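Peptidyl-lys metalloendopeptidase (Grifola frondosa, PDB 1G12) is a zinc-dependent endopeptidase of the aspzincin family that cleaves proteins at lysine residues, probably by activating a zinc-bound water. Local coordinates at residues 13-18 with 103-108. Numbering follows the deposited sequence.
Sequences LAAAAS and APTTGT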
ATOM      1  N   LEU A  13       5.330   9.642 -11.270  1.00 16.13           N
ATOM      2  CA  LEU A  13       5.695   8.319 -10.772  1.00 15.84           C
ATOM      3  C   LEU A  13       6.977   8.369  -9.951  1.00 15.71           C
ATOM      4  O   LEU A  13       7.092   7.693  -8.931  1.00 15.62           O
ATOM      5  CB  LEU A  13       5.835   7.329 -11.929  1.00 15.77           C
ATOM      6  CG  LEU A  13       4.495   6.845 -12.481  1.00 15.67           C
ATOM      7  CD1 LEU A  13       4.697   6.129 -13.804  1.00 15.80           C
ATOM      8  CD2 LEU A  13       3.823   5.935 -11.458  1.00 15.78           C
ATOM      9  N   ALA A  14       7.935   9.180 -10.396  1.00 15.50           N
ATOM     10  CA  ALA A  14       9.203   9.326  -9.691  1.00 15.44           C
ATOM     11  C   ALA A  14       8.954   9.855  -8.277  1.00 15.27           C
ATOM     12  O   ALA A  14       9.539   9.363  -7.306  1.00 15.39           O
ATOM     13  CB  ALA A  14      10.130  10.274 -10.460  1.00 15.50           C
ATOM     14  N   ALA A  15       8.068  10.841  -8.167  1.00 15.12           N
ATOM     15  CA  ALA A  15       7.731  11.436  -6.875  1.00 14.66           C
ATOM     16  C   ALA A  15       6.951  10.441  -6.024  1.00 14.45           C
ATOM     17  O   ALA A  15       7.224  10.278  -4.830  1.00 14.46           O
ATOM     18  CB  ALA A  15       6.918  12.704  -7.074  1.00 14.83           C
ATOM     19  N   ALA A  16       6.006   9.750  -6.654  1.00 14.01           N
ATOM     20  CA  ALA A  16       5.181   8.766  -5.960  1.00 13.73           C
ATOM     21  C   ALA A  16       6.007   7.599  -5.424  1.00 13.61           C
ATOM     22  O   ALA A  16       5.780   7.142  -4.304  1.00 13.38           O
ATOM     23  CB  ALA A  16       4.075   8.260  -6.878  1.00 13.74           C
ATOM     24  N   ALA A  17       6.973   7.135  -6.217  1.00 13.46           N
ATOM     25  CA  ALA A  17       7.838   6.021  -5.823  1.00 13.42           C
ATOM     26  C   ALA A  17       8.665   6.358  -4.585  1.00 13.52           C
ATOM     27  O   ALA A  17       8.782   5.542  -3.665  1.00 13.47           O
ATOM     28  CB  ALA A  17       8.756   5.630  -6.980  1.00 13.56           C
ATOM     29  N   SER A  18       9.210   7.570  -4.554  1.00 13.48           N
ATOM     30  CA  SER A  18      10.021   8.024  -3.426  1.00 13.58           C
ATOM     31  C   SER A  18       9.158   8.184  -2.174  1.00 13.27           C
ATOM     32  O   SER A  18       9.581   7.839  -1.070  1.00 13.06           O
ATOM     33  CB  SER A  18      10.700   9.357  -3.758  1.00 13.98           C
ATOM     34  OG  SER A  18      11.566   9.215  -4.870  1.00 15.39           O
ATOM     35  N   ALA A 103      -5.197  11.327  -8.598  1.00 20.03           N
ATOM     36  CA  ALA A 103      -4.882  11.201  -7.181  1.00 19.65           C
ATOM     37  C   ALA A 103      -3.670  12.044  -6.793  1.00 19.29           C
ATOM     38  O   ALA A 103      -2.760  12.239  -7.599  1.00 19.43           O
ATOM     39  CB  ALA A 103      -4.628   9.733  -6.842  1.00 19.56           C
ATOM     40  N   PRO A 104      -3.661  12.589  -5.563  1.00 18.97           N
ATOM     41  CA  PRO A 104      -2.532  13.405  -5.102  1.00 18.63           C
ATOM     42  C   PRO A 104      -1.309  12.517  -4.864  1.00 18.27           C
ATOM     43  O   PRO A 104      -1.446  11.305  -4.685  1.00 18.08           O
ATOM     44  CB  PRO A 104      -3.057  13.999  -3.795  1.00 18.75           C
ATOM     45  CG  PRO A 104      -3.981  12.929  -3.292  1.00 18.90           C
ATOM     46  CD  PRO A 104      -4.726  12.548  -4.546  1.00 18.96           C
ATOM     47  N   THR A 105      -0.120  13.112  -4.879  1.00 17.78           N
ATOM     48  CA  THR A 105       1.114  12.356  -4.670  1.00 17.29           C
ATOM     49  C   THR A 105       1.081  11.632  -3.326  1.00 16.82           C
ATOM     50  O   THR A 105       1.373  10.439  -3.244  1.00 16.66           O
ATOM     51  CB  THR A 105       2.353  13.268  -4.729  1.00 17.65           C
ATOM     52  OG1 THR A 105       2.363  13.978  -5.975  1.00 17.92           O
ATOM     53  CG2 THR A 105       3.628  12.440  -4.620  1.00 17.85           C
ATOM     54  N   THR A 106       0.712  12.365  -2.281  1.00 16.27           N
ATOM     55  CA  THR A 106       0.624  11.801  -0.941  1.00 15.67           C
ATOM     56  C   THR A 106      -0.740  12.108  -0.342  1.00 15.28           C
ATOM     57  O   THR A 106      -1.473  12.963  -0.845  1.00 15.08           O
ATOM     58  CB  THR A 106       1.733  12.341  -0.016  1.00 15.88           C
ATOM     59  OG1 THR A 106       1.661  13.771   0.043  1.00 16.20           O
ATOM     60  CG2 THR A 106       3.105  11.919  -0.534  1.00 16.06           C
ATOM     61  N   GLY A 107      -1.083  11.381   0.716  1.00 14.63           N
ATOM     62  CA  GLY A 107      -2.366  11.568   1.370  1.00 14.29           C
ATOM     63  C   GLY A 107      -3.248  10.347   1.194  1.00 13.88           C
ATOM     64  O   GLY A 107      -2.764   9.273   0.838  1.00 13.82           O
ATOM     65  N   THR A 108      -4.544  10.505   1.440  1.00 13.53           N
ATOM     66  CA  THR A 108      -5.488   9.401   1.305  1.00 13.39           C
ATOM     67  C   THR A 108      -5.745   9.056  -0.154  1.00 13.43           C
ATOM     68  O   THR A 108      -5.968   9.945  -0.975  1.00 13.43           O
ATOM     69  CB  THR A 108      -6.817   9.728   2.001  1.00 13.31           C
ATOM     70  OG1 THR A 108      -6.559   9.993   3.382  1.00 13.08           O
ATOM     71  CG2 THR A 108      -7.783   8.555   1.899  1.00 13.23           C
TER
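In this aspzincin fold, the long helix 7-33 packs beside the loop that leads from strand 93-96 into helix 111-121, the helix carrying the HExxH zinc-binding motif. The meeting of 13-18 with 103-108 belongs to that junction and rests on one methyl group: CG2 of Thr-105 reaches Ala-15 and Ala-16 on the flank of the helix. From Thr-105 CG2 to Ala-15 CB is 4.1 Å, and the same methyl lies over the face of the peptide linking Ala-15 to Ala-16, with Ala-16 N also 4.1 Å from Thr-105 CG2. The rotation about the CA-CB bond of Thr-105 explains the aim: CG2 stands opposite the backbone N and extends to the helix, while OG1 (chi1 -56°) is turned back beside that N.

The small residues on the helix let the backbones come close, with Thr-105 CA 5.6 Å from Ala-16 CA. Ala-16 CB is directed past the loop and packs on Gln-111 and Leu-115, so the alanine-rich flank serves both loop and following helix. Beyond Thr-105, the side chain of Thr-106 touches Ala-19 and Tyr-23, and the Tyr-23 hydroxyl is hydrogen-bonded to Gly-107 N. Backbone hydrogen bonds join Pro-104 to Gln-111 and Thr-105 to Ala-112, tying the loop to the start of the helix it precedes.

Only 92 Å² is buried in all, and what touches is methyl on methyl and methyl on peptide. Contact of this kind is van der Waals in nature and short on directional preference; directional bonds that help hold the loop include those to Tyr-23, Ser-110 and the first turn of helix 111-121.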